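Local coordinates for protein inositol-3-phosphate synthase (PDB 1VKO) that belongs to the inositol-3-phosphate synthase family of Rossmann-type, dinucleotide-binding proteins and holds NAD, pyrophosphate and potassium in this model, at residues Y66-V71 / V509-G514; K317-G322 / E456-V461; D324-Q329 / N496-Q501; G361-L364 / R368-R371. All coordinates share one frame; numbering follows the deposited sequence.

Interaction 1 of 4, residues Y66-V71 / V509-G514; sequences YSFKTV and VTALAG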
loop_
_atom_site.group_PDB
_atom_site.type_symbol
_atom_site.label_atom_id
_atom_site.label_comp_id
_atom_site.label_asym_id
_atom_site.label_seq_id
_atom_site.Cartn_x
_atom_site.Cartn_y
_atom_site.Cartn_z
ATOM N N TYR A 66 15.120 -43.725 18.088
ATOM C CA TYR A 66 14.146 -44.151 17.095
ATOM C C TYR A 66 14.865 -45.049 16.096
ATOM O O TYR A 66 16.012 -44.789 15.768
ATOM C CB TYR A 66 13.541 -42.933 16.382
ATOM C CG TYR A 66 12.338 -42.316 17.063
ATOM C CD1 TYR A 66 12.489 -41.302 17.999
ATOM C CD2 TYR A 66 11.047 -42.747 16.774
ATOM C CE1 TYR A 66 11.381 -40.726 18.637
ATOM C CE2 TYR A 66 9.927 -42.170 17.408
ATOM C CZ TYR A 66 10.110 -41.160 18.335
ATOM O OH TYR A 66 9.025 -40.573 18.968
ATOM N N SER A 67 14.221 -46.111 15.627
ATOM C CA SER A 67 14.803 -46.896 14.551
ATOM C C SER A 67 13.881 -46.806 13.355
ATOM O O SER A 67 12.789 -47.336 13.398
ATOM C CB SER A 67 15.018 -48.353 14.980
ATOM O OG SER A 67 15.775 -49.049 14.003
ATOM N N PHE A 68 14.290 -46.103 12.304
ATOM C CA PHE A 68 13.415 -45.887 11.144
ATOM C C PHE A 68 13.724 -46.892 10.060
ATOM O O PHE A 68 14.882 -47.270 9.866
ATOM C CB PHE A 68 13.565 -44.474 10.536
ATOM C CG PHE A 68 13.344 -43.350 11.512
ATOM C CD1 PHE A 68 12.088 -43.073 12.008
ATOM C CD2 PHE A 68 14.402 -42.575 11.931
ATOM C CE1 PHE A 68 11.892 -42.035 12.933
ATOM C CE2 PHE A 68 14.207 -41.521 12.843
ATOM C CZ PHE A 68 12.962 -41.256 13.339
ATOM N N LYS A 69 12.696 -47.300 9.331
ATOM C CA LYS A 69 12.924 -47.968 8.066
ATOM C C LYS A 69 12.217 -47.144 7.029
ATOM O O LYS A 69 11.076 -46.741 7.261
ATOM C CB LYS A 69 12.391 -49.419 8.051
ATOM C CG LYS A 69 13.342 -50.504 8.579
ATOM C CD LYS A 69 12.710 -51.896 8.323
ATOM C CE LYS A 69 13.631 -53.095 8.667
ATOM N NZ LYS A 69 13.749 -53.355 10.131
ATOM N N THR A 70 12.890 -46.903 5.899
ATOM C CA THR A 70 12.319 -46.149 4.792
ATOM C C THR A 70 12.436 -46.885 3.487
ATOM O O THR A 70 13.538 -47.022 2.970
ATOM C CB THR A 70 13.031 -44.785 4.628
ATOM O OG1 THR A 70 12.895 -44.019 5.828
ATOM C CG2 THR A 70 12.306 -43.933 3.577
ATOM N N VAL A 71 11.318 -47.322 2.912
ATOM C CA VAL A 71 11.400 -47.897 1.573
ATOM C C VAL A 71 11.952 -46.827 0.625
ATOM O O VAL A 71 11.498 -45.679 0.632
ATOM C CB VAL A 71 10.064 -48.501 1.084
ATOM C CG1 VAL A 71 10.214 -49.092 -0.341
ATOM C CG2 VAL A 71 9.576 -49.591 2.055
ATOM N N VAL A 509 13.202 -35.710 7.379
ATOM C CA VAL A 509 13.811 -36.416 6.231
ATOM C C VAL A 509 15.312 -36.575 6.373
ATOM O O VAL A 509 15.875 -37.510 5.813
ATOM C CB VAL A 509 13.489 -35.788 4.838
ATOM C CG1 VAL A 509 11.996 -35.766 4.594
ATOM C CG2 VAL A 509 14.042 -34.387 4.746
ATOM N N THR A 510 15.975 -35.678 7.109
ATOM C CA THR A 510 17.405 -35.873 7.326
ATOM C C THR A 510 17.660 -37.001 8.297
ATOM O O THR A 510 18.562 -37.806 8.051
ATOM C CB THR A 510 18.188 -34.590 7.657
ATOM O OG1 THR A 510 17.592 -33.874 8.739
ATOM C CG2 THR A 510 18.077 -33.625 6.511
ATOM N N ALA A 511 16.852 -37.084 9.359
ATOM C CA ALA A 511 16.827 -38.238 10.289
ATOM C C ALA A 511 16.577 -39.588 9.594
ATOM O O ALA A 511 17.295 -40.571 9.854
ATOM C CB ALA A 511 15.796 -38.019 11.392
ATOM N N LEU A 512 15.567 -39.638 8.718
ATOM C CA LEU A 512 15.363 -40.804 7.842
ATOM C C LEU A 512 16.607 -41.161 7.032
ATOM O O LEU A 512 17.012 -42.331 7.022
ATOM C CB LEU A 512 14.163 -40.630 6.904
ATOM C CG LEU A 512 12.838 -40.337 7.616
ATOM C CD1 LEU A 512 11.789 -39.850 6.641
ATOM C CD2 LEU A 512 12.331 -41.522 8.407
ATOM N N ALA A 513 17.213 -40.162 6.380
ATOM C CA ALA A 513 18.347 -40.377 5.453
ATOM C C ALA A 513 19.667 -40.679 6.127
ATOM O O ALA A 513 20.567 -41.226 5.475
ATOM C CB ALA A 513 18.524 -39.198 4.508
ATOM N N GLY A 514 19.787 -40.297 7.402
ATOM C CA GLY A 514 20.939 -40.643 8.241
ATOM C C GLY A 514 21.797 -39.470 8.693
ATOM O O GLY A 514 22.763 -39.639 9.439
HETATM O O HOH W 1 15.014 -44.564 7.227
#
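Phe68, on strand 56-71 of the antiparallel sheet, takes the delta methyl CD2 of Leu512 over one face of its ring, while the end of helix 498-513 runs across the strand almost at a right angle (87°), with the short axes 8.9 Å apart.

The apolar part is a CH-pi contact. Leu512 CD2 sits 4.2 Å from the centroid of the Phe68 ring and 28° off the ring normal, with Phe68 CG as its nearest ring atom, 3.7 Å from Leu512 CD2. Because Phe68 CG lies anti to its own carbonyl carbon (chi1 -56°), the ring projects from the strand toward the helix. One residue back on the helix, Ala511 CB adds a lighter touch, 4.1 Å from Phe68 CE2. Phe43 of strand 38-53 and Ile523 of the second subunit also pack on Phe68.

The polar part passes through water. No direct hydrogen bond joins the two segments, but one water donates to Leu512 O (water to O 3.0 Å) and accepts from the Thr70 hydroxyl (water to OG1 2.6 Å). The same Thr70 OG1 lies 3.6 Å from Leu512 CD2, and the two side chains meet there at about a right angle. Ser41 OG, from the neighbouring strand, bonds to Ala511 O and weakly to Leu512 O.

Ala511 O and Leu512 O, near the helix end, thus find partners in serine and water, and Gly514 leaves the helix with positive phi. Chemically, the contact pairs a leucine methyl on a phenylalanine face with a single water bridging Thr70 and Leu512 O.

Interaction 2 of 4, residues K317-G322 / E456-V461; sequences KVFVGG and ELASRV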
loop_
_atom_site.group_PDB
_atom_site.type_symbol
_atom_site.label_atom_id
_atom_site.label_comp_id
_atom_site.label_asym_id
_atom_site.label_seq_id
_atom_site.Cartn_x
_atom_site.Cartn_y
_atom_site.Cartn_z
ATOM N N LYS A 317 -5.725 -48.381 8.743
ATOM C CA LYS A 317 -4.297 -48.199 8.481
ATOM C C LYS A 317 -3.989 -47.322 7.260
ATOM O O LYS A 317 -3.121 -47.624 6.423
ATOM C CB LYS A 317 -3.573 -49.556 8.433
ATOM C CG LYS A 317 -2.971 -50.011 9.773
ATOM C CD LYS A 317 -4.009 -50.183 10.889
ATOM C CE LYS A 317 -3.558 -51.258 11.892
ATOM N N VAL A 318 -4.695 -46.196 7.215
ATOM C CA VAL A 318 -4.608 -45.219 6.135
ATOM C C VAL A 318 -4.346 -43.819 6.738
ATOM O O VAL A 318 -4.656 -43.574 7.922
ATOM C CB VAL A 318 -5.903 -45.341 5.312
ATOM C CG1 VAL A 318 -6.727 -44.080 5.325
ATOM C CG2 VAL A 318 -5.618 -45.921 3.909
ATOM N N PHE A 319 -3.739 -42.916 5.966
ATOM C CA PHE A 319 -3.462 -41.559 6.474
ATOM C C PHE A 319 -4.516 -40.584 6.041
ATOM O O PHE A 319 -4.995 -40.660 4.904
ATOM C CB PHE A 319 -2.111 -40.998 5.989
ATOM C CG PHE A 319 -0.905 -41.688 6.563
ATOM C CD1 PHE A 319 -0.598 -41.589 7.916
ATOM C CD2 PHE A 319 -0.044 -42.397 5.736
ATOM C CE1 PHE A 319 0.530 -42.229 8.437
ATOM C CE2 PHE A 319 1.081 -43.040 6.248
ATOM C CZ PHE A 319 1.373 -42.954 7.589
ATOM N N VAL A 320 -4.861 -39.665 6.955
ATOM C CA VAL A 320 -5.723 -38.541 6.625
ATOM C C VAL A 320 -4.949 -37.231 6.738
ATOM O O VAL A 320 -3.916 -37.197 7.408
ATOM C CB VAL A 320 -7.095 -38.550 7.380
ATOM C CG1 VAL A 320 -7.867 -39.757 6.974
ATOM C CG2 VAL A 320 -6.959 -38.471 8.934
ATOM N N GLY A 321 -5.422 -36.179 6.057
ATOM C CA GLY A 321 -4.791 -34.847 6.138
ATOM C C GLY A 321 -5.752 -33.680 5.894
ATOM O O GLY A 321 -6.780 -33.844 5.252
ATOM N N GLY A 322 -5.414 -32.504 6.421
ATOM C CA GLY A 322 -6.223 -31.279 6.286
ATOM C C GLY A 322 -5.953 -30.306 7.425
ATOM O O GLY A 322 -5.146 -30.593 8.303
ATOM N N GLU A 456 2.728 -40.232 0.086
ATOM C CA GLU A 456 3.334 -41.453 -0.441
ATOM C C GLU A 456 4.646 -41.748 0.271
ATOM O O GLU A 456 4.975 -42.910 0.517
ATOM C CB GLU A 456 3.579 -41.339 -1.943
ATOM C CG GLU A 456 3.862 -42.662 -2.641
ATOM C CD GLU A 456 5.260 -43.187 -2.389
ATOM O OE1 GLU A 456 6.210 -42.375 -2.433
ATOM O OE2 GLU A 456 5.420 -44.418 -2.158
ATOM N N LEU A 457 5.398 -40.695 0.590
ATOM C CA LEU A 457 6.643 -40.847 1.311
ATOM C C LEU A 457 6.338 -41.380 2.697
ATOM O O LEU A 457 6.947 -42.357 3.126
ATOM C CB LEU A 457 7.435 -39.535 1.389
ATOM C CG LEU A 457 8.513 -39.520 2.495
ATOM C CD1 LEU A 457 9.643 -40.545 2.217
ATOM C CD2 LEU A 457 9.069 -38.147 2.750
ATOM N N ALA A 458 5.395 -40.767 3.403
ATOM C CA ALA A 458 5.068 -41.256 4.739
ATOM C C ALA A 458 4.585 -42.725 4.691
ATOM O O ALA A 458 4.785 -43.505 5.650
ATOM C CB ALA A 458 4.048 -40.348 5.411
ATOM N N SER A 459 3.963 -43.103 3.570
ATOM C CA SER A 459 3.458 -44.455 3.411
ATOM C C SER A 459 4.624 -45.433 3.348
ATOM O O SER A 459 4.410 -46.637 3.470
ATOM C CB SER A 459 2.543 -44.579 2.186
ATOM O OG SER A 459 3.251 -44.969 1.025
ATOM N N ARG A 460 5.844 -44.901 3.183
ATOM C CA ARG A 460 7.099 -45.678 3.094
ATOM C C ARG A 460 7.952 -45.666 4.357
ATOM O O ARG A 460 9.012 -46.284 4.408
ATOM C CB ARG A 460 7.962 -45.216 1.910
ATOM C CG ARG A 460 7.533 -45.838 0.591
ATOM C CD ARG A 460 8.454 -45.516 -0.599
ATOM N NE ARG A 460 8.282 -44.139 -1.062
ATOM C CZ ARG A 460 9.213 -43.185 -1.068
ATOM N NH1 ARG A 460 10.456 -43.401 -0.657
ATOM N NH2 ARG A 460 8.888 -41.986 -1.518
ATOM N N VAL A 461 7.510 -44.961 5.378
ATOM C CA VAL A 461 8.299 -44.866 6.601
ATOM C C VAL A 461 7.664 -45.721 7.702
ATOM O O VAL A 461 6.444 -45.728 7.860
ATOM C CB VAL A 461 8.447 -43.386 7.075
ATOM C CG1 VAL A 461 9.269 -43.298 8.355
ATOM C CG2 VAL A 461 9.064 -42.516 5.975
#
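Phe319, beside strand 320-321, faces a type I beta turn from Ala458 to Val461 at the C-terminal part of helix 440-458, its CA 8.1 Å from that of Ser459. The contact thus sets the outermost strand of the parallel, Rossmann-type sheet against that helix.

The Phe319 ring carries the contact. Its CG stands anti to the carbonyl carbon (chi1 -69°), which sends the ring toward the turn, and CE2 does the touching: it lies 3.8 Å from Ala458 O and 4.1 Å from Ala458 CB. The carbonyl approaches the ring obliquely, whereas Ser459 CA lies in plane at the ring edge. Leu476 packs on both Phe319 and Ala458.

The turn is tied back to the helix residue Glu456. Ser459 OG donates to Glu456 O at 2.7 Å, tilted 25° from the carbonyl plane. Arg460 grips the Glu456 carboxylate side-on through NE and NH2, its NH2 lying 2.9 Å from Glu456 OE1 on the syn lone pair. Arg75 N takes the second oxygen, OE2.

The Ser459 hydroxyl, Glu456 carboxylate and Arg460 guanidinium are therefore paired away from the ring, and Phe319 CE2 meets the Ala458 carbonyl and methyl by van der Waals contact, with no hydrogen bond between the segments.

Interaction 3 of 4, residues D324-Q329 / N496-Q501; sequences DFKSGQ and NAFMRQ. With POP (pyrophosphate 2-), chain H; NAD (nicotinamide-adenine-dinucleotide), chain G.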
loop_
_atom_site.group_PDB
_atom_site.type_symbol
_atom_site.label_atom_id
_atom_site.label_comp_id
_atom_site.label_asym_id
_atom_site.label_seq_id
_atom_site.Cartn_x
_atom_site.Cartn_y
_atom_site.Cartn_z
ATOM N N ASP A 324 -7.334 -27.381 4.486
ATOM C CA ASP A 324 -7.415 -26.104 3.755
ATOM C C ASP A 324 -6.036 -25.592 3.337
ATOM O O ASP A 324 -5.214 -25.220 4.204
ATOM C CB ASP A 324 -8.190 -25.068 4.581
ATOM C CG ASP A 324 -8.754 -23.919 3.747
ATOM O OD1 ASP A 324 -8.912 -24.053 2.510
ATOM O OD2 ASP A 324 -9.110 -22.843 4.275
ATOM N N PHE A 325 -5.798 -25.565 2.013
ATOM C CA PHE A 325 -4.526 -25.137 1.464
ATOM C C PHE A 325 -4.113 -23.861 2.079
ATOM O O PHE A 325 -4.917 -22.919 2.242
ATOM C CB PHE A 325 -4.576 -24.902 -0.055
ATOM C CG PHE A 325 -5.034 -26.092 -0.867
ATOM C CD1 PHE A 325 -4.422 -27.333 -0.735
ATOM C CD2 PHE A 325 -6.057 -25.959 -1.798
ATOM C CE1 PHE A 325 -4.853 -28.431 -1.523
ATOM C CE2 PHE A 325 -6.478 -27.067 -2.579
ATOM C CZ PHE A 325 -5.869 -28.271 -2.415
ATOM N N LYS A 326 -2.842 -23.817 2.430
ATOM C CA LYS A 326 -2.261 -22.603 2.912
ATOM C C LYS A 326 -1.402 -22.021 1.820
ATOM O O LYS A 326 -0.188 -22.280 1.746
ATOM C CB LYS A 326 -1.461 -22.899 4.151
ATOM C CG LYS A 326 -0.961 -21.694 4.786
ATOM C CD LYS A 326 0.350 -22.037 5.435
ATOM C CE LYS A 326 0.156 -22.554 6.818
ATOM N NZ LYS A 326 1.466 -22.694 7.500
ATOM N N SER A 327 -2.044 -21.245 0.956
ATOM C CA SER A 327 -1.426 -20.853 -0.304
ATOM C C SER A 327 -0.814 -19.422 -0.326
ATOM O O SER A 327 0.284 -19.224 -0.892
ATOM C CB SER A 327 -2.423 -21.050 -1.459
ATOM O OG SER A 327 -3.638 -20.326 -1.255
ATOM N N GLY A 328 -1.511 -18.446 0.275
ATOM C CA GLY A 328 -1.191 -17.046 0.038
ATOM C C GLY A 328 -1.116 -16.169 1.268
ATOM O O GLY A 328 -0.075 -16.096 1.923
ATOM N N GLN A 329 -2.221 -15.491 1.576
ATOM C CA GLN A 329 -2.265 -14.501 2.660
ATOM C C GLN A 329 -1.987 -15.113 4.059
ATOM O O GLN A 329 -1.349 -14.484 4.909
ATOM C CB GLN A 329 -3.617 -13.778 2.612
ATOM C CG GLN A 329 -3.904 -12.858 3.778
ATOM C CD GLN A 329 -5.351 -12.418 3.781
ATOM O OE1 GLN A 329 -6.241 -13.224 4.114
ATOM N NE2 GLN A 329 -5.608 -11.141 3.417
ATOM N N ASN A 496 1.112 -23.749 14.103
ATOM C CA ASN A 496 0.713 -22.880 12.983
ATOM C C ASN A 496 1.813 -22.085 12.263
ATOM O O ASN A 496 1.593 -21.589 11.174
ATOM C CB ASN A 496 -0.397 -21.919 13.424
ATOM C CG ASN A 496 -1.742 -22.620 13.648
ATOM O OD1 ASN A 496 -2.332 -23.218 12.733
ATOM N ND2 ASN A 496 -2.243 -22.518 14.862
ATOM N N ALA A 497 2.985 -21.946 12.872
ATOM C CA ALA A 497 4.002 -21.059 12.328
ATOM C C ALA A 497 4.816 -21.781 11.270
ATOM O O ALA A 497 5.548 -22.734 11.567
ATOM C CB ALA A 497 4.880 -20.510 13.427
ATOM N N PHE A 498 4.682 -21.302 10.037
ATOM C CA PHE A 498 5.194 -21.974 8.845
ATOM C C PHE A 498 6.645 -22.423 8.922
ATOM O O PHE A 498 6.934 -23.590 8.685
ATOM C CB PHE A 498 4.983 -21.101 7.601
ATOM C CG PHE A 498 5.658 -21.633 6.350
ATOM C CD1 PHE A 498 5.004 -22.547 5.519
ATOM C CD2 PHE A 498 6.935 -21.209 5.997
ATOM C CE1 PHE A 498 5.617 -23.036 4.354
ATOM C CE2 PHE A 498 7.549 -21.693 4.830
ATOM C CZ PHE A 498 6.891 -22.607 4.010
ATOM N N MET A 499 7.562 -21.512 9.227
ATOM C CA MET A 499 8.970 -21.894 9.211
ATOM C C MET A 499 9.251 -22.999 10.247
ATOM O O MET A 499 10.106 -23.869 10.044
ATOM C CB MET A 499 9.890 -20.663 9.338
ATOM C CG MET A 499 9.875 -19.718 8.081
ATOM S SD MET A 499 10.301 -20.478 6.457
ATOM C CE MET A 499 11.917 -21.226 6.782
ATOM N N ARG A 500 8.469 -23.014 11.317
ATOM C CA ARG A 500 8.581 -24.051 12.318
ATOM C C ARG A 500 8.097 -25.411 11.754
ATOM O O ARG A 500 8.651 -26.482 12.079
ATOM C CB ARG A 500 7.805 -23.627 13.567
ATOM C CG ARG A 500 8.112 -22.186 14.047
ATOM C CD ARG A 500 9.008 -22.079 15.293
ATOM N NE ARG A 500 8.808 -20.813 16.014
ATOM C CZ ARG A 500 9.767 -19.919 16.305
ATOM N NH1 ARG A 500 11.037 -20.126 15.960
ATOM N NH2 ARG A 500 9.450 -18.801 16.956
ATOM N N GLN A 501 7.087 -25.345 10.886
ATOM C CA GLN A 501 6.497 -26.525 10.255
ATOM C C GLN A 501 7.421 -27.115 9.204
ATOM O O GLN A 501 7.349 -28.303 8.868
ATOM C CB GLN A 501 5.156 -26.161 9.597
ATOM C CG GLN A 501 4.007 -25.804 10.545
ATOM C CD GLN A 501 2.900 -25.070 9.810
ATOM O OE1 GLN A 501 3.171 -24.399 8.821
ATOM N NE2 GLN A 501 1.652 -25.223 10.263
HETATM P P1 POP H . -4.617 -17.922 1.650
HETATM O O1 POP H . -3.279 -18.579 1.957
HETATM O O2 POP H . -4.445 -16.897 0.553
HETATM O O3 POP H . -5.129 -17.221 2.899
HETATM O O POP H . -5.658 -19.059 1.113
HETATM P P2 POP H . -7.205 -18.830 0.649
HETATM O O4 POP H . -7.235 -18.793 -0.876
HETATM O O5 POP H . -8.046 -19.974 1.200
HETATM O O6 POP H . -7.864 -17.528 1.119
HETATM P PA NAD G . -13.186 -24.134 -8.421
HETATM O O1A NAD G . -14.584 -23.734 -8.418
HETATM O O2A NAD G . -12.554 -23.627 -9.651
HETATM O O5B NAD G . -13.146 -25.713 -8.278
HETATM C C5B NAD G . -14.226 -26.399 -7.719
HETATM C C4B NAD G . -14.595 -27.519 -8.673
HETATM O O4B NAD G . -15.159 -28.572 -7.923
HETATM C C3B NAD G . -15.632 -27.100 -9.677
HETATM O O3B NAD G . -15.277 -27.802 -10.858
HETATM C C2B NAD G . -16.927 -27.702 -9.210
HETATM O O2B NAD G . -17.534 -28.221 -10.392
HETATM C C1B NAD G . -16.444 -28.884 -8.374
HETATM N N9A NAD G . -17.312 -29.436 -7.302
HETATM C C8A NAD G . -18.149 -28.805 -6.433
HETATM N N7A NAD G . -18.739 -29.741 -5.657
HETATM C C5A NAD G . -18.315 -30.973 -5.997
HETATM C C6A NAD G . -18.622 -32.272 -5.557
HETATM N N6A NAD G . -19.547 -32.539 -4.620
HETATM N N1A NAD G . -18.005 -33.335 -6.165
HETATM C C2A NAD G . -17.133 -33.139 -7.197
HETATM N N3A NAD G . -16.884 -31.878 -7.633
HETATM C C4A NAD G . -17.442 -30.794 -7.052
HETATM O O3 NAD G . -12.406 -23.628 -7.093
HETATM P PN NAD G . -10.830 -23.823 -6.971
HETATM O O1N NAD G . -10.462 -24.967 -7.846
HETATM O O2N NAD G . -10.208 -22.516 -7.201
HETATM O O5D NAD G . -10.566 -24.378 -5.470
HETATM C C5D NAD G . -11.337 -25.443 -4.941
HETATM C C4D NAD G . -11.354 -25.509 -3.402
HETATM O O4D NAD G . -10.051 -25.375 -2.890
HETATM C C3D NAD G . -12.198 -24.416 -2.735
HETATM O O3D NAD G . -12.891 -24.983 -1.658
HETATM C C2D NAD G . -11.167 -23.516 -2.104
HETATM O O2D NAD G . -11.575 -22.864 -0.912
HETATM C C1D NAD G . -10.080 -24.504 -1.780
HETATM N N1N NAD G . -8.881 -23.706 -1.553
HETATM C C2N NAD G . -8.364 -22.956 -2.562
HETATM C C3N NAD G . -7.248 -22.188 -2.313
HETATM C C7N NAD G . -6.515 -21.707 -3.507
HETATM O O7N NAD G . -7.124 -22.004 -4.751
HETATM N N7N NAD G . -5.349 -21.063 -3.366
HETATM C C4N NAD G . -6.633 -22.186 -1.046
HETATM C C5N NAD G . -7.184 -22.939 -0.033
HETATM C C6N NAD G . -8.332 -23.703 -0.294
#
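Lys326 and Gln501 reach for each other from opposite directions, joining the loop after strand 320-321 of the Rossmann-type parallel sheet, which binds the pyrophosphate, to the first turn of helix 498-513. Lys326 NZ donates to Gln501 OE1 at 2.7 Å, in the carbonyl plane and on a lone pair, with a C=O...donor angle of 126°. Lys326 CG is anti to the backbone N (chi1 -174°), and the chain then bends at chi2 and chi3 to bring NZ there. Gln501 comes out extended beyond CG, and its NE2 is held by Ser495 O, which fixes the amide's flip.

Phe498 presents its ring edge to the lysine, with Lys326 NZ near the ring plane and 3.9 Å from Phe498 CB. Lys326 NZ also bonds Ser334 OG on helix 329-342, and Phe498 meets Phe339 of the second subunit edge-to-face.

Although Lys326 belongs to the pyrophosphate pocket, its ammonium is turned to the helix; residues after it bond to both ligands. Gln329 N, in the first turn of helix 329-342, donates to pyrophosphate O2 at 2.8 Å. Ser327 OG accepts from the carboxamide nitrogen N7N of NAD at 2.8 Å, with an N-H...acceptor angle of 153°.

Interaction 4 of 4, residues G361-L364 / R368-R371; sequences GKNL and RQFR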
loop_
_atom_site.group_PDB
_atom_site.type_symbol
_atom_site.label_atom_id
_atom_site.label_comp_id
_atom_site.label_asym_id
_atom_site.label_seq_id
_atom_site.Cartn_x
_atom_site.Cartn_y
_atom_site.Cartn_z
ATOM N N GLY A 361 -14.357 -17.932 -5.265
ATOM C CA GLY A 361 -14.984 -16.731 -4.686
ATOM C C GLY A 361 -16.512 -16.676 -4.764
ATOM O O GLY A 361 -17.192 -16.286 -3.784
ATOM N N LYS A 362 -17.044 -17.054 -5.930
ATOM C CA LYS A 362 -18.494 -17.114 -6.172
ATOM C C LYS A 362 -19.191 -18.100 -5.205
ATOM O O LYS A 362 -20.348 -17.873 -4.773
ATOM C CB LYS A 362 -18.751 -17.491 -7.635
ATOM C CG LYS A 362 -20.212 -17.522 -8.100
ATOM C CD LYS A 362 -20.275 -18.165 -9.503
ATOM C CE LYS A 362 -21.600 -18.870 -9.769
ATOM N NZ LYS A 362 -22.463 -18.129 -10.759
ATOM N N ASN A 363 -18.475 -19.173 -4.855
ATOM C CA ASN A 363 -18.927 -20.123 -3.827
ATOM C C ASN A 363 -18.881 -19.561 -2.391
ATOM O O ASN A 363 -19.800 -19.769 -1.590
ATOM C CB ASN A 363 -18.124 -21.442 -3.896
ATOM C CG ASN A 363 -18.801 -22.576 -3.118
ATOM O OD1 ASN A 363 -19.963 -22.929 -3.393
ATOM N ND2 ASN A 363 -18.087 -23.141 -2.147
ATOM N N LEU A 364 -17.800 -18.853 -2.077
ATOM C CA LEU A 364 -17.640 -18.190 -0.781
ATOM C C LEU A 364 -18.422 -16.869 -0.681
ATOM O O LEU A 364 -18.241 -16.136 0.302
ATOM C CB LEU A 364 -16.145 -17.987 -0.463
ATOM C CG LEU A 364 -15.260 -19.231 -0.665
ATOM C CD1 LEU A 364 -13.799 -18.838 -0.942
ATOM C CD2 LEU A 364 -15.378 -20.209 0.524
ATOM N N ARG A 368 -22.608 -19.733 5.007
ATOM C CA ARG A 368 -22.159 -21.018 5.608
ATOM C C ARG A 368 -20.828 -21.563 5.053
ATOM O O ARG A 368 -20.084 -22.265 5.760
ATOM C CB ARG A 368 -23.265 -22.085 5.496
ATOM N N GLN A 369 -20.547 -21.222 3.789
ATOM C CA GLN A 369 -19.287 -21.573 3.100
ATOM C C GLN A 369 -18.157 -20.621 3.517
ATOM O O GLN A 369 -17.047 -21.074 3.858
ATOM C CB GLN A 369 -19.476 -21.555 1.570
ATOM C CG GLN A 369 -20.133 -22.831 0.963
ATOM C CD GLN A 369 -21.642 -22.846 1.074
ATOM O OE1 GLN A 369 -22.319 -21.888 0.657
ATOM N NE2 GLN A 369 -22.186 -23.932 1.623
ATOM N N PHE A 370 -18.447 -19.311 3.508
ATOM C CA PHE A 370 -17.539 -18.303 4.092
ATOM C C PHE A 370 -17.170 -18.580 5.558
ATOM O O PHE A 370 -16.017 -18.357 5.925
ATOM C CB PHE A 370 -18.077 -16.870 3.956
ATOM C CG PHE A 370 -17.319 -15.865 4.784
ATOM C CD1 PHE A 370 -16.079 -15.381 4.350
ATOM C CD2 PHE A 370 -17.822 -15.436 6.019
ATOM C CE1 PHE A 370 -15.352 -14.462 5.123
ATOM C CE2 PHE A 370 -17.101 -14.509 6.811
ATOM C CZ PHE A 370 -15.865 -14.017 6.360
ATOM N N ARG A 371 -18.111 -19.047 6.390
ATOM C CA ARG A 371 -17.733 -19.527 7.738
ATOM C C ARG A 371 -16.635 -20.609 7.713
ATOM O O ARG A 371 -15.606 -20.432 8.390
ATOM C CB ARG A 371 -18.931 -20.012 8.582
ATOM C CG ARG A 371 -19.355 -19.076 9.727
ATOM C CD ARG A 371 -18.635 -19.296 11.091
ATOM N NE ARG A 371 -17.778 -18.159 11.462
ATOM C CZ ARG A 371 -17.067 -18.049 12.597
ATOM N NH1 ARG A 371 -17.075 -19.006 13.526
ATOM N NH2 ARG A 371 -16.332 -16.958 12.805
#
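With CG anti to its carbonyl carbon (chi1 -81°) and a bend at chi2, Gln369 lays its CB and CG against Asn363, whose own CG is anti to the backbone N (chi1 -164°). The two residues belong to two consecutive helices joined by a short turn: helix 359-363 stops, the chain turns within a few residues, and helix 367-378 sets off. The turn is tight, with the CA atoms of Leu364 and Phe370 only 4.9 Å apart.

The Asn363 and Gln369 side chains cross at about a right angle, their amide planes 31° apart, yet the amides are not bonded to each other. What touches is carbon against polar atoms: Gln369 CB is 3.6 Å from Asn363 O, and Gln369 CG is 3.7 Å from Asn363 ND2. The Asn363 amide is spoken for elsewhere, since ND2 donates to Thr251 O and OD1 accepts from Ala204 N. Those two bonds fix its rotation and tie the end of helix 359-363 to neighbouring loops; Ala204 also packs on Gln369, and Thr251 on Leu364.

Leu364 is the first residue beyond its helix. Its delta methyl CD2 meets the backbone of the next helix and lies 3.8 Å from Gln369 O, a van der Waals contact. The Leu364 side chain is about 5 Å from the bound NAD and about 6 Å from the pyrophosphate (nearest atoms), so the turn between the helices stands beside the ligand pocket.

Phe370 takes part through its root alone, for the ring turns off from Leu364: Phe370 CB rests 3.7 Å from Leu364 O.

Interactions 1 and 2 are in direct touch: Val71 O is probably hydrogen-bonded to Arg460 NH1 at 2.8 Å, and Leu512 CD2 packs on Val461 CG1 at 3.5 Å. Interaction 3 shares helix 498-513 with interaction 1, their centres about 25 Å apart, and both reach the second subunit. Segment 324-329 of interaction 3 follows segment 317-322 of interaction 2 closely in the chain, so one chain run leads from the parallel sheet to the ligands. Interaction 4 approaches the ligands from elsewhere, its nearest atoms about 8 Å from interaction 3. Interaction 1, with its centre about 42 Å from that of interaction 4, lies across the chain's centre from it.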